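Local coordinates for protein CEL44C (Paenibacillus polymyxa, PDB 2YIH) that hydrolyses xyloglucan and probably other beta-1,4-glucans as a glycoside hydrolase, this chain being a family 44 catalytic module of a longer protein, at residues A42-G47 against L184-A189; G46-T51 against S192-R197; T51-E56 against A90-F95; G103-V108 against E227-V232. The protein carries 8 engineered substitutions. All coordinates share one frame; numbering follows the deposited sequence.

Contact 1 of 4, residues A42-G47 against L184-A189. With BGC (beta-D-glucopyranose), chain B; EDO (1,2-ethanediol), chain L.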
# COMPACT_ATOMS: atom_id res chain seq x y z
N ALA A 42 8.39 1.92 -4.60
CA ALA A 42 7.08 2.24 -5.18
C ALA A 42 6.49 3.48 -4.52
O ALA A 42 6.54 3.62 -3.31
CB ALA A 42 6.09 1.04 -5.04
N ARG A 43 5.91 4.36 -5.32
CA ARG A 43 5.24 5.57 -4.81
C ARG A 43 3.84 5.65 -5.38
O ARG A 43 3.65 5.35 -6.57
CB ARG A 43 6.07 6.82 -5.18
CG ARG A 43 7.43 6.79 -4.46
CD ARG A 43 8.35 7.96 -4.89
NE ARG A 43 7.86 9.28 -4.47
CZ ARG A 43 7.50 10.24 -5.31
NH1 ARG A 43 7.40 10.00 -6.61
NH2 ARG A 43 7.19 11.43 -4.84
N ARG A 44 2.86 6.08 -4.58
CA ARG A 44 1.47 6.18 -5.03
C ARG A 44 1.02 7.63 -4.89
O ARG A 44 1.27 8.25 -3.86
CB ARG A 44 0.57 5.32 -4.14
CG ARG A 44 -0.95 5.54 -4.36
CD ARG A 44 -1.69 4.43 -3.63
NE ARG A 44 -3.15 4.52 -3.79
CZ ARG A 44 -3.98 5.06 -2.90
NH1 ARG A 44 -3.50 5.78 -1.86
NH2 ARG A 44 -5.30 4.97 -3.09
N LEU A 45 0.29 8.11 -5.89
CA LEU A 45 -0.39 9.40 -5.80
C LEU A 45 -1.89 9.04 -5.74
O LEU A 45 -2.52 8.77 -6.77
CB LEU A 45 -0.07 10.27 -7.03
CG LEU A 45 -0.77 11.64 -7.04
CD1 LEU A 45 -0.32 12.49 -5.86
CD2 LEU A 45 -0.49 12.36 -8.34
N GLY A 46 -2.43 9.06 -4.54
CA GLY A 46 -3.80 8.58 -4.32
C GLY A 46 -4.36 9.07 -3.03
O GLY A 46 -3.86 10.02 -2.47
N GLY A 47 -5.49 8.48 -2.61
CA GLY A 47 -6.21 8.99 -1.46
C GLY A 47 -7.29 9.99 -1.80
O GLY A 47 -7.58 10.25 -2.97
N LEU A 184 -8.30 3.21 -10.29
CA LEU A 184 -9.67 3.59 -10.57
C LEU A 184 -10.23 4.34 -9.34
O LEU A 184 -10.99 3.79 -8.55
CB LEU A 184 -10.52 2.35 -10.93
CG LEU A 184 -9.96 1.53 -12.11
CD1 LEU A 184 -10.82 0.24 -12.24
CD2 LEU A 184 -9.99 2.32 -13.43
N ASP A 185 -9.90 5.62 -9.27
CA ASP A 185 -10.34 6.52 -8.19
C ASP A 185 -9.86 5.95 -6.83
O ASP A 185 -8.81 5.29 -6.76
CB ASP A 185 -11.86 6.71 -8.27
CG ASP A 185 -12.33 8.02 -7.63
OD1 ASP A 185 -12.34 8.12 -6.39
OD2 ASP A 185 -12.63 8.94 -8.39
N ASN A 186 -10.64 6.17 -5.77
CA ASN A 186 -10.20 5.95 -4.40
C ASN A 186 -11.44 5.74 -3.54
O ASN A 186 -12.31 6.63 -3.50
CB ASN A 186 -9.43 7.19 -3.89
CG ASN A 186 -8.95 7.03 -2.45
OD1 ASN A 186 -9.57 7.58 -1.51
ND2 ASN A 186 -7.92 6.24 -2.26
N GLU A 187 -11.52 4.58 -2.90
CA GLU A 187 -12.55 4.31 -1.87
C GLU A 187 -13.98 4.66 -2.32
O GLU A 187 -14.67 5.48 -1.66
CB GLU A 187 -12.21 5.04 -0.54
CG GLU A 187 -10.84 4.56 0.00
CD GLU A 187 -10.45 5.12 1.37
OE1 GLU A 187 -11.15 6.03 1.92
OE2 GLU A 187 -9.41 4.59 1.90
N PRO A 188 -14.44 4.01 -3.40
CA PRO A 188 -15.77 4.33 -3.96
C PRO A 188 -16.95 4.14 -2.99
O PRO A 188 -17.91 4.93 -3.03
CB PRO A 188 -15.86 3.40 -5.18
CG PRO A 188 -14.92 2.23 -4.82
CD PRO A 188 -13.75 2.95 -4.20
N ALA A 189 -16.87 3.17 -2.08
CA ALA A 189 -17.95 2.95 -1.10
C ALA A 189 -18.01 4.05 -0.07
O ALA A 189 -19.03 4.18 0.61
CB ALA A 189 -17.82 1.58 -0.41
C2 BGC B . -13.04 7.80 6.49
C3 BGC B . -12.43 8.00 5.10
C4 BGC B . -10.97 7.57 5.11
C5 BGC B . -10.77 6.20 5.76
C6 BGC B . -9.27 5.98 5.95
C1 BGC B . -12.84 6.34 6.91
O2 BGC B . -14.44 8.11 6.50
O3 BGC B . -12.50 9.38 4.71
O4 BGC B . -10.35 7.57 3.81
O5 BGC B . -11.44 6.15 7.03
O6 BGC B . -8.65 7.15 6.50
C1 EDO L . -2.41 12.92 -2.43
O1 EDO L . -3.80 12.57 -2.31
C2 EDO L . -2.07 13.77 -1.20
O2 EDO L . -2.13 12.93 -0.04
O HOH W 1 -6.25 5.37 -5.78
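Arg44 NH2 meets Asn186 directly and Asp185 through a water. The side-chain amide of Asn186 brings ND2 to 3.0 Å from Arg44 NH2, at the edge of the guanidinium and near its plane. The water accepts weakly from Arg44 NH2 at 2.9 Å and donates to Asp185 O at 2.7 Å. An extended chain from CG to NE carries the guanidinium this far from strand 42-45. Gly46 CA lies 3.7 Å above one of its faces. Gly46, without a side chain, leaves room for Arg44 CZ. Asn186 also packs its CG against Gly47 CA at 3.5 Å, and Gly47 has backbone angles that call for glycine. The segments hold the C-terminal ends of the second and fourth strands of a (beta/alpha)8 barrel and the turns that follow. Glu187, the next residue, lines the glycan pocket, and its OE1 lies 2.6 Å from glucose O4. Arg44 NH1 is bonded to Asn31. The buried guanidinium therefore has neutral partners at both terminal nitrogens, Asn31 at NH1 and the water at NH2, which is likely to limit its rotation beside the substrate-binding turn.

Contact 2 of 4, residues G46-T51 against S192-R197; sequences GGNRMT and SHTHPR. With XYS (alpha-D-xylopyranose), chain C; BGC (beta-D-glucopyranose), chain B; EDO (1,2-ethanediol), chain M; EDO (1,2-ethanediol), chain L.
Thr194 and His195 meet Asn48 and Thr51, while His193 just before them serves the sugar. The His193 ring takes xylose O5 over one face, 3.1 Å above the plane and toward the rim. With an alanine in place of His193, the xylose would probably lose the surface under its ring oxygen and be freer to shift. Thr194 CG2 packs on Asn48 CG at 3.6 Å, the two side chains crossing at about a right angle. A water joins Thr194 OG1, at 2.8 Å, to Asn48 OD1. Asn48 ND2 bonds to Asp65 and weakly to glucose O3. Both segments belong to loops after barrel strands, 42-45 and 181-184, and so form part of the glycan-binding rim of the (beta/alpha)8 barrel. His195 is the first residue past helix 191-194. Its NE2 makes a weak, bent bond to Asn48 O (2.9 Å, 124°). Thr51 CG2 sits over one face of the ring in a CH-pi contact, 4.1 Å from its centroid. Thr194 CG2 lies over the opposite face. A second water donates to Thr51 OG1 at 2.7 Å and accepts weakly from His195 NE2; Thr51 OG1 is also bonded to Asp185.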
# COMPACT_ATOMS: atom_id res chain seq x y z
N GLY A 46 -2.43 9.06 -4.54
CA GLY A 46 -3.80 8.58 -4.32
C GLY A 46 -4.36 9.07 -3.03
O GLY A 46 -3.86 10.02 -2.47
N GLY A 47 -5.49 8.48 -2.61
CA GLY A 47 -6.21 8.99 -1.46
C GLY A 47 -7.29 9.99 -1.80
O GLY A 47 -7.58 10.25 -2.97
N ASN A 48 -7.91 10.56 -0.77
CA ASN A 48 -9.19 11.29 -0.98
C ASN A 48 -9.02 12.46 -1.95
O ASN A 48 -9.93 12.76 -2.73
CB ASN A 48 -9.71 11.78 0.37
CG ASN A 48 -10.11 10.63 1.27
OD1 ASN A 48 -10.37 9.55 0.80
ND2 ASN A 48 -10.29 10.90 2.57
N ARG A 49 -7.88 13.15 -1.89
CA ARG A 49 -7.70 14.33 -2.78
C ARG A 49 -7.71 13.99 -4.26
O ARG A 49 -7.89 14.88 -5.10
CB ARG A 49 -6.40 15.09 -2.43
CG ARG A 49 -6.60 16.04 -1.26
CD ARG A 49 -7.15 17.38 -1.74
NE ARG A 49 -7.27 18.35 -0.65
CZ ARG A 49 -7.54 19.64 -0.85
NH1 ARG A 49 -7.69 20.10 -2.10
NH2 ARG A 49 -7.58 20.50 0.18
N MET A 50 -7.41 12.72 -4.61
CA MET A 50 -7.29 12.42 -6.03
C MET A 50 -8.61 12.20 -6.75
O MET A 50 -8.66 12.27 -7.99
CB MET A 50 -6.32 11.26 -6.26
CG MET A 50 -4.84 11.67 -6.04
SD MET A 50 -4.32 13.04 -7.11
CE MET A 50 -4.31 12.23 -8.71
N THR A 51 -9.68 11.96 -5.99
CA THR A 51 -11.00 11.71 -6.61
C THR A 51 -11.43 12.90 -7.48
O THR A 51 -11.86 12.73 -8.64
CB THR A 51 -12.06 11.48 -5.51
OG1 THR A 51 -11.76 10.24 -4.85
CG2 THR A 51 -13.50 11.46 -6.13
N SER A 192 -19.91 8.71 -1.02
CA SER A 192 -21.06 9.50 -0.52
C SER A 192 -20.80 10.11 0.84
O SER A 192 -21.50 11.04 1.26
CB SER A 192 -22.36 8.66 -0.49
OG SER A 192 -22.24 7.64 0.46
N HIS A 193 -19.78 9.62 1.52
CA HIS A 193 -19.41 10.18 2.83
C HIS A 193 -18.27 11.22 2.72
O HIS A 193 -18.32 12.31 3.31
CB HIS A 193 -19.04 9.03 3.78
CG HIS A 193 -18.54 9.49 5.12
ND1 HIS A 193 -19.38 9.77 6.18
CD2 HIS A 193 -17.29 9.76 5.57
CE1 HIS A 193 -18.67 10.19 7.21
NE2 HIS A 193 -17.39 10.19 6.87
N THR A 194 -17.22 10.84 2.01
CA THR A 194 -16.04 11.70 1.82
C THR A 194 -16.27 12.79 0.79
O THR A 194 -15.83 13.95 0.97
CB THR A 194 -14.84 10.83 1.36
OG1 THR A 194 -14.60 9.85 2.39
CG2 THR A 194 -13.56 11.71 1.16
N HIS A 195 -16.96 12.43 -0.29
CA HIS A 195 -17.16 13.35 -1.43
C HIS A 195 -18.63 13.51 -1.80
O HIS A 195 -19.01 13.37 -2.98
CB HIS A 195 -16.38 12.85 -2.67
CG HIS A 195 -14.90 12.88 -2.50
ND1 HIS A 195 -14.20 14.06 -2.39
CD2 HIS A 195 -13.99 11.88 -2.36
CE1 HIS A 195 -12.90 13.79 -2.27
NE2 HIS A 195 -12.75 12.48 -2.20
N PRO A 196 -19.47 13.88 -0.83
CA PRO A 196 -20.90 14.04 -1.13
C PRO A 196 -21.19 15.16 -2.12
O PRO A 196 -22.27 15.16 -2.75
CB PRO A 196 -21.50 14.38 0.24
CG PRO A 196 -20.38 15.01 1.02
CD PRO A 196 -19.20 14.11 0.60
N ARG A 197 -20.30 16.15 -2.22
CA ARG A 197 -20.49 17.20 -3.23
C ARG A 197 -20.27 16.69 -4.65
O ARG A 197 -20.63 17.38 -5.60
CB ARG A 197 -19.59 18.44 -3.00
CG ARG A 197 -19.74 19.10 -1.61
CD ARG A 197 -21.22 19.53 -1.29
NE ARG A 197 -21.24 20.03 0.08
CZ ARG A 197 -21.68 19.34 1.13
NH1 ARG A 197 -22.29 18.15 0.97
NH2 ARG A 197 -21.52 19.85 2.33
C1 XYS C . -18.30 6.41 7.24
C2 XYS C . -19.61 6.60 7.99
C3 XYS C . -20.51 5.42 7.66
C4 XYS C . -20.78 5.43 6.17
C5 XYS C . -19.49 5.46 5.35
O2 XYS C . -19.38 6.67 9.39
O3 XYS C . -21.77 5.57 8.32
O4 XYS C . -21.60 4.29 5.87
O5 XYS C . -18.56 6.46 5.83
C2 BGC B . -13.04 7.80 6.49
C3 BGC B . -12.43 8.00 5.10
C4 BGC B . -10.97 7.57 5.11
C5 BGC B . -10.77 6.20 5.76
C6 BGC B . -9.27 5.98 5.95
C1 BGC B . -12.84 6.34 6.91
O2 BGC B . -14.44 8.11 6.50
O3 BGC B . -12.50 9.38 4.71
O4 BGC B . -10.35 7.57 3.81
O5 BGC B . -11.44 6.15 7.03
O6 BGC B . -8.65 7.15 6.50
C1 EDO M . -6.59 17.55 3.23
O1 EDO M . -7.25 17.20 2.00
C2 EDO M . -5.64 18.73 2.99
O2 EDO M . -6.38 19.95 2.82
C1 EDO L . -2.41 12.92 -2.43
O1 EDO L . -3.80 12.57 -2.31
C2 EDO L . -2.07 13.77 -1.20
O2 EDO L . -2.13 12.93 -0.04
O HOH W 2 -12.62 8.21 1.22
O HOH W 3 -11.70 9.49 -2.25

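Contact 3 of 4, residues T51-E56 against A90-F95; sequences TGYNWE and AVVTSF. Engineered in segment 90-95: Val92 (natural residue Thr). With CA (calcium ion), chain D; EDO (1,2-ethanediol), chain N.
The loop that leads to the calcium site rests on the first turn of helix 90-102, through Tyr53 against Val91 and Val92. The CG of Tyr53 is anti to the backbone N (chi1 167°), which sends the ring out from the loop to the helix. The phenol end does the touching. Tyr53 CE1 lies 3.8 Å from Val91 CB on one flank. On the other, Tyr53 CE2 lies 3.7 Å from Val92 CG2. The hydroxyl oxygen sits between the two valines, so the phenol end is packed from two sides. Val92 is an engineered residue, a threonine in the natural protein. The backbone N of Trp55 lies 3.8 Å above one face of the Tyr53 ring. Further along the loop, Asn54 OD1 accepts from Glu56 N at 2.9 Å. This is an Asx turn, and it bends the chain just ahead of the metal ligand. Glu56 then grips the calcium with both oxygens, OE1 at 2.4 Å and OE2 at 2.5 Å. The backbone O of Asp151 and of Tyr156 and the carboxylate of Asp154, with two waters, complete the site. Tyr53 OH finds its polar partner in Asn58, whose OD1 is also bonded to Val91 N. The contact between loop and helix is thus apolar around the ring, while one shared amide oxygen serves both the buried phenol and a backbone N-H of the helix.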
# COMPACT_ATOMS: atom_id res chain seq x y z
N THR A 51 -9.68 11.96 -5.99
CA THR A 51 -11.00 11.71 -6.61
C THR A 51 -11.43 12.90 -7.48
O THR A 51 -11.86 12.73 -8.64
CB THR A 51 -12.06 11.48 -5.51
OG1 THR A 51 -11.76 10.24 -4.85
CG2 THR A 51 -13.50 11.46 -6.13
N GLY A 52 -11.31 14.11 -6.91
CA GLY A 52 -11.67 15.33 -7.64
C GLY A 52 -10.53 16.15 -8.19
O GLY A 52 -10.70 17.34 -8.52
N TYR A 53 -9.36 15.53 -8.36
CA TYR A 53 -8.22 16.22 -8.95
C TYR A 53 -8.42 16.44 -10.47
O TYR A 53 -8.74 15.50 -11.21
CB TYR A 53 -6.91 15.44 -8.68
CG TYR A 53 -5.71 15.92 -9.53
CD1 TYR A 53 -5.03 17.12 -9.21
CD2 TYR A 53 -5.34 15.23 -10.70
CE1 TYR A 53 -3.96 17.55 -9.97
CE2 TYR A 53 -4.27 15.65 -11.46
CZ TYR A 53 -3.59 16.82 -11.12
OH TYR A 53 -2.54 17.22 -11.93
N ASN A 54 -8.27 17.69 -10.89
CA ASN A 54 -8.46 18.12 -12.27
C ASN A 54 -7.06 18.34 -12.85
O ASN A 54 -6.35 19.24 -12.45
CB ASN A 54 -9.21 19.46 -12.22
CG ASN A 54 -9.42 20.07 -13.60
OD1 ASN A 54 -8.75 19.68 -14.56
ND2 ASN A 54 -10.36 21.02 -13.71
N TRP A 55 -6.64 17.47 -13.77
CA TRP A 55 -5.27 17.59 -14.30
C TRP A 55 -5.01 18.89 -15.05
O TRP A 55 -3.84 19.33 -15.18
CB TRP A 55 -4.94 16.38 -15.17
CG TRP A 55 -5.49 16.45 -16.60
CD1 TRP A 55 -6.75 16.04 -17.00
CD2 TRP A 55 -4.77 16.77 -17.81
NE1 TRP A 55 -6.86 16.17 -18.38
CE2 TRP A 55 -5.67 16.63 -18.89
CE3 TRP A 55 -3.45 17.20 -18.07
CZ2 TRP A 55 -5.30 16.89 -20.21
CZ3 TRP A 55 -3.08 17.47 -19.41
CH2 TRP A 55 -4.00 17.29 -20.46
N GLU A 56 -6.06 19.47 -15.64
CA GLU A 56 -5.89 20.66 -16.47
C GLU A 56 -5.40 21.84 -15.67
O GLU A 56 -4.58 22.64 -16.18
CB GLU A 56 -7.17 21.03 -17.24
CG GLU A 56 -7.74 19.87 -18.08
CD GLU A 56 -8.98 20.30 -18.83
OE1 GLU A 56 -9.63 21.30 -18.43
OE2 GLU A 56 -9.30 19.65 -19.84
N ALA A 90 0.86 19.28 -13.90
CA ALA A 90 2.12 19.49 -13.14
C ALA A 90 2.20 18.73 -11.81
O ALA A 90 3.27 18.28 -11.40
CB ALA A 90 2.39 20.99 -12.94
N VAL A 91 1.08 18.56 -11.11
CA VAL A 91 1.15 17.76 -9.86
C VAL A 91 1.62 16.33 -10.19
O VAL A 91 2.48 15.75 -9.49
CB VAL A 91 -0.23 17.70 -9.13
CG1 VAL A 91 -0.28 16.57 -8.08
CG2 VAL A 91 -0.53 19.06 -8.43
N VAL A 92 1.07 15.78 -11.27
CA VAL A 92 1.37 14.39 -11.62
C VAL A 92 2.75 14.25 -12.25
O VAL A 92 3.50 13.30 -11.94
CB VAL A 92 0.31 13.80 -12.51
CG1 VAL A 92 0.70 12.34 -12.91
CG2 VAL A 92 -1.03 13.80 -11.76
N THR A 93 3.11 15.16 -13.14
CA THR A 93 4.44 15.11 -13.74
C THR A 93 5.55 15.40 -12.73
O THR A 93 6.61 14.74 -12.77
CB THR A 93 4.58 16.04 -15.00
OG1 THR A 93 4.44 17.42 -14.61
CG2 THR A 93 3.55 15.64 -16.06
N SER A 94 5.33 16.34 -11.81
CA SER A 94 6.33 16.55 -10.78
C SER A 94 6.49 15.28 -9.90
O SER A 94 7.61 14.88 -9.55
CB SER A 94 5.99 17.81 -9.95
OG SER A 94 6.99 18.03 -8.94
N PHE A 95 5.37 14.64 -9.59
CA PHE A 95 5.36 13.39 -8.82
C PHE A 95 6.16 12.33 -9.58
O PHE A 95 7.03 11.66 -9.02
CB PHE A 95 3.89 12.93 -8.61
CG PHE A 95 3.76 11.52 -8.04
CD1 PHE A 95 4.02 11.27 -6.69
CD2 PHE A 95 3.44 10.46 -8.88
CE1 PHE A 95 3.86 9.96 -6.17
CE2 PHE A 95 3.37 9.14 -8.41
CZ PHE A 95 3.58 8.89 -7.04
CA CA D . -11.29 21.13 -20.15
C1 EDO N . 6.57 19.48 -13.93
O1 EDO N . 6.96 18.14 -14.28
C2 EDO N . 7.31 20.01 -12.71
O2 EDO N . 6.46 21.00 -12.11
O HOH W 4 -11.31 19.95 -22.31
O HOH W 5 -12.15 22.68 -18.55

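Contact 4 of 4, residues G103-V108 against E227-V232; sequences GTYSLV and EVFGPV. Unlike the reference sequence in segment 227-232: Val228 (reference Ile).
One hydrogen bond joins the segments: Tyr105 OH donates to Glu227 OE1 at 2.6 Å. The carboxylate oxygen uses its anti lone pair and lies at the edge of the tyrosine ring, in its plane. Ring and carboxylate planes are 47° apart. Glu227 OE1 is also bonded to Tyr386 OH, and OE2 forms a salt bridge with Lys353. The carboxylate is therefore gripped at both oxygens, and the positive lysine probably favours its charged form. The strands concerned, 105-110 and 227-233, are the third and fifth of the (beta/alpha)8 barrel. Strand 181-184 runs between them, so they meet by side chains across the barrel interior and not by backbone pairing. The axes of the short strand segments approach to 8.9 Å, with 51° between their N-to-C directions. Tyr105 and Glu227 stand at the N-terminal ends of these strands.

The rest is packing, mostly apolar. Leu107 CD1 lies over the face of Phe229, 3.6 Å from the ring centroid, in a CH-pi contact. The other methyl, Leu107 CD2, packs 3.7 Å from Phe229 CE2. Leu107 points CG away from its own N (chi1 174°), which lays its methyls on the ring. Phe229 also turns an edge to the tyrosine, with CE1 3.4 Å from Tyr105 OH. An alanine at Phe229 is likely to open a gap in the barrel core, leaving the Leu107 methyls without their aromatic face and the Tyr105 hydroxyl without its flanking edge. The Phe229 side chain touches Ala183 and Asp282 as well.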
# COMPACT_ATOMS: atom_id res chain seq x y z
N GLY A 103 14.01 6.08 -8.84
CA GLY A 103 13.85 4.73 -9.36
C GLY A 103 12.65 3.94 -8.85
O GLY A 103 12.71 2.70 -8.71
N THR A 104 11.53 4.62 -8.63
CA THR A 104 10.35 3.93 -8.08
C THR A 104 9.27 3.76 -9.16
O THR A 104 9.21 4.51 -10.13
CB THR A 104 9.74 4.70 -6.89
OG1 THR A 104 9.27 5.98 -7.36
CG2 THR A 104 10.78 4.90 -5.79
N TYR A 105 8.44 2.73 -8.98
CA TYR A 105 7.16 2.60 -9.71
C TYR A 105 6.30 3.82 -9.37
O TYR A 105 6.33 4.30 -8.22
CB TYR A 105 6.50 1.32 -9.19
CG TYR A 105 5.26 0.87 -9.91
CD1 TYR A 105 4.05 1.55 -9.76
CD2 TYR A 105 5.27 -0.31 -10.64
CE1 TYR A 105 2.88 1.08 -10.36
CE2 TYR A 105 4.11 -0.78 -11.27
CZ TYR A 105 2.92 -0.08 -11.11
OH TYR A 105 1.79 -0.55 -11.73
N SER A 106 5.52 4.33 -10.34
CA SER A 106 4.50 5.33 -10.01
C SER A 106 3.12 4.75 -10.24
O SER A 106 2.80 4.33 -11.35
CB SER A 106 4.62 6.56 -10.93
OG SER A 106 5.77 7.34 -10.60
N LEU A 107 2.28 4.84 -9.21
CA LEU A 107 0.85 4.52 -9.32
C LEU A 107 0.08 5.82 -9.23
O LEU A 107 0.15 6.50 -8.22
CB LEU A 107 0.43 3.61 -8.17
CG LEU A 107 -1.07 3.26 -8.01
CD1 LEU A 107 -1.64 2.65 -9.34
CD2 LEU A 107 -1.24 2.28 -6.85
N VAL A 108 -0.63 6.18 -10.30
CA VAL A 108 -1.33 7.45 -10.41
C VAL A 108 -2.87 7.21 -10.43
O VAL A 108 -3.40 6.48 -11.27
CB VAL A 108 -0.89 8.15 -11.72
CG1 VAL A 108 -1.71 9.41 -11.99
CG2 VAL A 108 0.64 8.47 -11.65
N GLU A 227 -0.85 -0.94 -15.85
CA GLU A 227 -1.58 -1.80 -14.92
C GLU A 227 -2.70 -1.01 -14.28
O GLU A 227 -2.46 0.05 -13.72
CB GLU A 227 -0.63 -2.31 -13.84
CG GLU A 227 0.46 -3.22 -14.45
CD GLU A 227 1.37 -3.80 -13.39
OE1 GLU A 227 1.91 -3.03 -12.59
OE2 GLU A 227 1.42 -5.05 -13.26
N VAL A 228 -3.91 -1.54 -14.37
CA VAL A 228 -5.10 -0.87 -13.77
C VAL A 228 -5.41 -1.51 -12.43
O VAL A 228 -5.58 -2.75 -12.32
CB VAL A 228 -6.31 -0.95 -14.75
CG1 VAL A 228 -7.66 -0.63 -14.03
CG2 VAL A 228 -6.04 -0.01 -15.97
N PHE A 229 -5.53 -0.66 -11.41
CA PHE A 229 -5.73 -1.10 -10.01
C PHE A 229 -7.16 -0.74 -9.61
O PHE A 229 -7.59 0.43 -9.82
CB PHE A 229 -4.84 -0.29 -9.07
CG PHE A 229 -3.38 -0.66 -9.09
CD1 PHE A 229 -2.64 -0.60 -10.29
CD2 PHE A 229 -2.75 -1.01 -7.92
CE1 PHE A 229 -1.27 -0.91 -10.31
CE2 PHE A 229 -1.38 -1.30 -7.90
CZ PHE A 229 -0.65 -1.24 -9.09
N GLY A 230 -7.88 -1.70 -9.04
CA GLY A 230 -9.22 -1.42 -8.50
C GLY A 230 -9.61 -2.49 -7.51
O GLY A 230 -9.02 -3.56 -7.52
N PRO A 231 -10.69 -2.27 -6.73
CA PRO A 231 -11.52 -1.08 -6.67
C PRO A 231 -11.07 -0.08 -5.60
O PRO A 231 -11.78 0.91 -5.39
CB PRO A 231 -12.93 -1.64 -6.32
CG PRO A 231 -12.72 -3.16 -5.91
CD PRO A 231 -11.18 -3.32 -5.83
N VAL A 232 -9.88 -0.28 -5.01
CA VAL A 232 -9.31 0.68 -4.04
C VAL A 232 -10.23 0.79 -2.79
O VAL A 232 -10.63 1.89 -2.35
CB VAL A 232 -9.05 2.10 -4.69
CG1 VAL A 232 -8.00 2.86 -3.89
CG2 VAL A 232 -8.55 1.95 -6.17

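In the fold
All four contacts are buried, but at different depths. Contacts 1 and 4 lie deepest, their centres about 10 Å from the centre of the chain, and involve neighbouring barrel strands, 42-45 and 105-110. Leu45 N meets Leu107 O, and Glu187 N probably bonds to Val232 O. Contact 4 lies in the barrel interior, with rings, leucine methyls and a held carboxylate; contact 1 is polar and watered, close to the glycan. Contact 2 shares Gly46 and Gly47 with contact 1, and Asp185 of contact 1 meets Thr51 of contact 2; it extends the same pocket outward. Contact 3, its centre about 20 Å from the chain centre, follows through Thr51 and is mainly apolar. Its Phe95 and Val92 pack on strand 105-110.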